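Local coordinates for protein glucosamine-6-phosphate deaminase (Thermotoga maritima, PDB 1J5X) that belongs to the SIS-domain family and is built from two alpha/beta domains, each with a central parallel beta-sheet, at residues A[27-38]-A[166-174]. Residues are numbered along the deposited sequence; the frame is centred on the assembly and turned at random.
Sequences LKKFFENFVLNL and MILLSLMFL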
loop_
_atom_site.group_PDB
_atom_site.type_symbol
_atom_site.label_atom_id
_atom_site.label_comp_id
_atom_site.label_asym_id
_atom_site.label_seq_id
_atom_site.Cartn_x
_atom_site.Cartn_y
_atom_site.Cartn_z
ATOM N N LEU A 27 -15.245 5.702 -2.140
ATOM C CA LEU A 27 -14.749 4.454 -2.723
ATOM C C LEU A 27 -15.768 3.722 -3.582
ATOM O O LEU A 27 -15.444 3.261 -4.660
ATOM C CB LEU A 27 -14.240 3.542 -1.596
ATOM C CG LEU A 27 -13.485 2.277 -2.033
ATOM C CD1 LEU A 27 -12.152 2.693 -2.790
ATOM C CD2 LEU A 27 -13.180 1.469 -0.757
ATOM N N LYS A 28 -17.001 3.619 -3.093
ATOM C CA LYS A 28 -18.020 2.924 -3.873
ATOM C C LYS A 28 -18.257 3.582 -5.210
ATOM O O LYS A 28 -18.392 2.943 -6.265
ATOM C CB LYS A 28 -19.330 2.808 -3.076
ATOM C CG LYS A 28 -20.411 1.981 -3.801
ATOM C CD LYS A 28 -21.530 1.596 -2.817
ATOM C CE LYS A 28 -22.616 0.704 -3.437
ATOM N NZ LYS A 28 -23.662 1.490 -4.176
ATOM N N LYS A 29 -18.303 4.908 -5.191
ATOM C CA LYS A 29 -18.489 5.618 -6.441
ATOM C C LYS A 29 -17.350 5.366 -7.422
ATOM O O LYS A 29 -17.565 5.154 -8.614
ATOM C CB LYS A 29 -18.574 7.127 -6.141
ATOM C CG LYS A 29 -18.702 8.022 -7.353
ATOM C CD LYS A 29 -18.900 9.471 -6.825
ATOM C CE LYS A 29 -19.150 10.493 -7.928
ATOM N NZ LYS A 29 -19.046 11.857 -7.332
ATOM N N PHE A 30 -16.126 5.416 -6.903
ATOM C CA PHE A 30 -14.964 5.197 -7.725
ATOM C C PHE A 30 -15.034 3.754 -8.245
ATOM O O PHE A 30 -14.790 3.484 -9.416
ATOM C CB PHE A 30 -13.690 5.385 -6.880
ATOM C CG PHE A 30 -12.460 4.818 -7.518
ATOM C CD1 PHE A 30 -11.831 5.476 -8.559
ATOM C CD2 PHE A 30 -11.939 3.569 -7.077
ATOM C CE1 PHE A 30 -10.678 4.934 -9.189
ATOM C CE2 PHE A 30 -10.798 3.004 -7.689
ATOM C CZ PHE A 30 -10.160 3.681 -8.746
ATOM N N PHE A 31 -15.343 2.831 -7.337
ATOM C CA PHE A 31 -15.411 1.414 -7.733
ATOM C C PHE A 31 -16.405 1.208 -8.876
ATOM O O PHE A 31 -16.094 0.567 -9.911
ATOM C CB PHE A 31 -15.843 0.583 -6.510
ATOM C CG PHE A 31 -15.985 -0.889 -6.808
ATOM C CD1 PHE A 31 -14.878 -1.661 -7.174
ATOM C CD2 PHE A 31 -17.255 -1.499 -6.730
ATOM C CE1 PHE A 31 -15.011 -3.029 -7.469
ATOM C CE2 PHE A 31 -17.416 -2.873 -7.018
ATOM C CZ PHE A 31 -16.305 -3.644 -7.392
ATOM N N GLU A 32 -17.595 1.795 -8.712
ATOM C CA GLU A 32 -18.665 1.582 -9.684
ATOM C C GLU A 32 -18.489 2.328 -10.963
ATOM O O GLU A 32 -18.850 1.850 -12.024
ATOM C CB GLU A 32 -20.022 1.924 -9.060
ATOM C CG GLU A 32 -20.337 1.082 -7.815
ATOM C CD GLU A 32 -21.682 1.419 -7.179
ATOM O OE1 GLU A 32 -22.206 2.530 -7.445
ATOM O OE2 GLU A 32 -22.215 0.591 -6.404
ATOM N N ASN A 33 -17.909 3.519 -10.887
ATOM C CA ASN A 33 -17.751 4.247 -12.124
ATOM C C ASN A 33 -16.505 3.948 -12.930
ATOM O O ASN A 33 -16.518 4.050 -14.158
ATOM C CB ASN A 33 -17.884 5.732 -11.826
ATOM C CG ASN A 33 -19.293 6.092 -11.492
ATOM O OD1 ASN A 33 -20.066 6.414 -12.524
ATOM N ND2 ASN A 33 -19.716 6.038 -10.332
ATOM N N PHE A 34 -15.423 3.574 -12.259
ATOM C CA PHE A 34 -14.193 3.307 -12.968
ATOM C C PHE A 34 -13.798 1.803 -12.931
ATOM O O PHE A 34 -13.510 1.216 -13.952
ATOM C CB PHE A 34 -13.022 4.115 -12.334
ATOM C CG PHE A 34 -11.690 3.846 -12.968
ATOM C CD1 PHE A 34 -11.352 4.449 -14.192
ATOM C CD2 PHE A 34 -10.745 3.049 -12.331
ATOM C CE1 PHE A 34 -10.080 4.264 -14.763
ATOM C CE2 PHE A 34 -9.486 2.855 -12.872
ATOM C CZ PHE A 34 -9.132 3.457 -14.092
ATOM N N VAL A 35 -13.764 1.219 -11.743
ATOM C CA VAL A 35 -13.297 -0.188 -11.658
ATOM C C VAL A 35 -14.194 -1.172 -12.445
ATOM O O VAL A 35 -13.710 -1.920 -13.310
ATOM C CB VAL A 35 -13.132 -0.613 -10.178
ATOM C CG1 VAL A 35 -12.564 -2.059 -10.132
ATOM C CG2 VAL A 35 -12.071 0.269 -9.493
ATOM N N LEU A 36 -15.478 -1.163 -12.135
ATOM C CA LEU A 36 -16.423 -2.030 -12.816
ATOM C C LEU A 36 -16.475 -1.843 -14.307
ATOM O O LEU A 36 -17.054 -2.662 -14.974
ATOM C CB LEU A 36 -17.819 -1.798 -12.295
ATOM C CG LEU A 36 -17.988 -2.262 -10.874
ATOM C CD1 LEU A 36 -19.459 -2.065 -10.518
ATOM C CD2 LEU A 36 -17.575 -3.773 -10.771
ATOM N N ASN A 37 -15.895 -0.770 -14.849
ATOM C CA ASN A 37 -15.963 -0.580 -16.308
ATOM C C ASN A 37 -14.642 -0.886 -16.994
ATOM O O ASN A 37 -14.523 -0.845 -18.228
ATOM C CB ASN A 37 -16.452 0.853 -16.650
ATOM C CG ASN A 37 -17.926 1.080 -16.266
ATOM O OD1 ASN A 37 -18.804 0.184 -16.744
ATOM N ND2 ASN A 37 -18.273 2.036 -15.539
ATOM N N LEU A 38 -13.653 -1.229 -16.176
ATOM C CA LEU A 38 -12.310 -1.523 -16.641
ATOM C C LEU A 38 -12.209 -2.643 -17.695
ATOM O O LEU A 38 -11.376 -2.562 -18.594
ATOM C CB LEU A 38 -11.443 -1.839 -15.415
ATOM C CG LEU A 38 -10.012 -1.391 -15.071
ATOM C CD1 LEU A 38 -9.768 0.073 -15.321
ATOM C CD2 LEU A 38 -9.775 -1.714 -13.597
HETATM N N MSE A 166 -7.114 2.922 -3.882
HETATM C CA MSE A 166 -7.848 2.848 -5.116
HETATM C C MSE A 166 -7.100 2.283 -6.312
HETATM O O MSE A 166 -7.677 1.570 -7.138
HETATM C CB MSE A 166 -8.495 4.264 -5.433
HETATM C CG MSE A 166 -9.391 4.648 -4.305
HETATM SE SE MSE A 166 -9.965 6.585 -4.676
HETATM C CE MSE A 166 -11.371 6.652 -3.355
ATOM N N ILE A 167 -5.800 2.556 -6.437
ATOM C CA ILE A 167 -5.089 2.006 -7.578
ATOM C C ILE A 167 -4.920 0.478 -7.274
ATOM O O ILE A 167 -5.082 -0.350 -8.170
ATOM C CB ILE A 167 -3.692 2.671 -7.754
ATOM C CG1 ILE A 167 -3.906 4.141 -8.283
ATOM C CG2 ILE A 167 -2.838 1.883 -8.805
ATOM C CD1 ILE A 167 -2.657 4.980 -8.158
ATOM N N LEU A 168 -4.645 0.155 -6.029
ATOM C CA LEU A 168 -4.456 -1.286 -5.662
ATOM C C LEU A 168 -5.761 -2.071 -5.969
ATOM O O LEU A 168 -5.722 -3.124 -6.638
ATOM C CB LEU A 168 -4.043 -1.387 -4.196
ATOM C CG LEU A 168 -3.795 -2.829 -3.703
ATOM C CD1 LEU A 168 -2.789 -3.534 -4.637
ATOM C CD2 LEU A 168 -3.333 -2.827 -2.260
ATOM N N LEU A 169 -6.869 -1.528 -5.521
ATOM C CA LEU A 169 -8.160 -2.158 -5.795
ATOM C C LEU A 169 -8.328 -2.355 -7.281
ATOM O O LEU A 169 -8.729 -3.440 -7.770
ATOM C CB LEU A 169 -9.268 -1.274 -5.288
ATOM C CG LEU A 169 -10.663 -1.558 -5.847
ATOM C CD1 LEU A 169 -11.087 -2.975 -5.370
ATOM C CD2 LEU A 169 -11.640 -0.549 -5.266
ATOM N N SER A 170 -8.046 -1.309 -8.055
ATOM C CA SER A 170 -8.223 -1.438 -9.496
ATOM C C SER A 170 -7.368 -2.518 -10.164
ATOM O O SER A 170 -7.861 -3.262 -11.040
ATOM C CB SER A 170 -7.916 -0.079 -10.223
ATOM O OG SER A 170 -8.666 0.973 -9.632
ATOM N N LEU A 171 -6.097 -2.609 -9.785
ATOM C CA LEU A 171 -5.210 -3.561 -10.415
ATOM C C LEU A 171 -5.522 -4.969 -9.884
ATOM O O LEU A 171 -5.369 -5.873 -10.647
ATOM C CB LEU A 171 -3.724 -3.208 -10.177
ATOM C CG LEU A 171 -3.322 -1.820 -10.710
ATOM C CD1 LEU A 171 -1.821 -1.562 -10.445
ATOM C CD2 LEU A 171 -3.659 -1.741 -12.155
HETATM N N MSE A 172 -5.928 -5.123 -8.619
HETATM C CA MSE A 172 -6.268 -6.499 -8.141
HETATM C C MSE A 172 -7.478 -6.963 -8.959
HETATM O O MSE A 172 -7.538 -8.088 -9.482
HETATM C CB MSE A 172 -6.612 -6.456 -6.676
HETATM C CG MSE A 172 -5.391 -6.184 -5.844
HETATM SE SE MSE A 172 -5.829 -6.133 -3.939
HETATM C CE MSE A 172 -5.956 -8.061 -3.588
ATOM N N PHE A 173 -8.476 -6.090 -9.056
ATOM C CA PHE A 173 -9.695 -6.420 -9.824
ATOM C C PHE A 173 -9.365 -6.758 -11.268
ATOM O O PHE A 173 -9.856 -7.758 -11.840
ATOM C CB PHE A 173 -10.697 -5.238 -9.669
ATOM C CG PHE A 173 -12.028 -5.434 -10.370
ATOM C CD1 PHE A 173 -12.148 -5.214 -11.729
ATOM C CD2 PHE A 173 -13.141 -5.802 -9.653
ATOM C CE1 PHE A 173 -13.373 -5.347 -12.388
ATOM C CE2 PHE A 173 -14.409 -5.940 -10.320
ATOM C CZ PHE A 173 -14.498 -5.711 -11.667
ATOM N N LEU A 174 -8.527 -5.951 -11.888
ATOM C CA LEU A 174 -8.088 -6.207 -13.265
ATOM C C LEU A 174 -7.379 -7.588 -13.422
ATOM O O LEU A 174 -7.571 -8.341 -14.418
ATOM C CB LEU A 174 -7.125 -5.088 -13.689
ATOM C CG LEU A 174 -6.521 -5.128 -15.099
ATOM C CD1 LEU A 174 -5.906 -3.818 -15.507
ATOM C CD2 LEU A 174 -5.435 -6.089 -15.096
#
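M166 of helix 162-179 lies over one face of the F30 ring of helix 27-35. Along the extended selenomethionine chain, M166 CB makes a CH-pi contact, 3.9 Å from the F30 ring centroid, and SE follows in a Met-aromatic contact, 4.4 Å from the same centroid. A second CH-pi contact reverses the roles of the helices, with V35 CG1 lying over a face of F173, 3.7 Å from its ring centroid. V35 CG1 is anti to the backbone N (chi1 -177°), which directs this methyl to the ring and leaves CG2 to face S170. The F31 ring turns its edge to the face of F173 in an offset edge-to-face pair, planes at 86°, while L36 CD2 reaches F173 CZ at 3.7 Å.

Aliphatic contacts fill in between the rings. L169 is a knob in the hole formed by L27, F30, F31 and V35, its CD2 3.9 Å from F31 CD1. L27 CD1 also meets M166 CG, the two side chains running antiparallel alongside one another. Beyond the helix, L38 CD2 comes within 3.5 Å of S170 O and also touches L174 CB.

The one polar side chain in the interface, S170, bonds back to its own helix, OG donating to M166 O at 2.7 Å. That carbonyl also accepts from S170 N, on the opposite face of its plane. The hydroxyl oxygen meets the edges of F30 and F34, and F34 packs further on F151.

Behind this interface, I167 and L171 touch F107 of strand 102-107, placing helix 162-179 between the SIS-domain sheet and helix 27-35. The axes of segments 27-35 and 166-174 cross at -42°, and with the serine proton donated within its own helix, the two are held together by aromatic and apolar contacts.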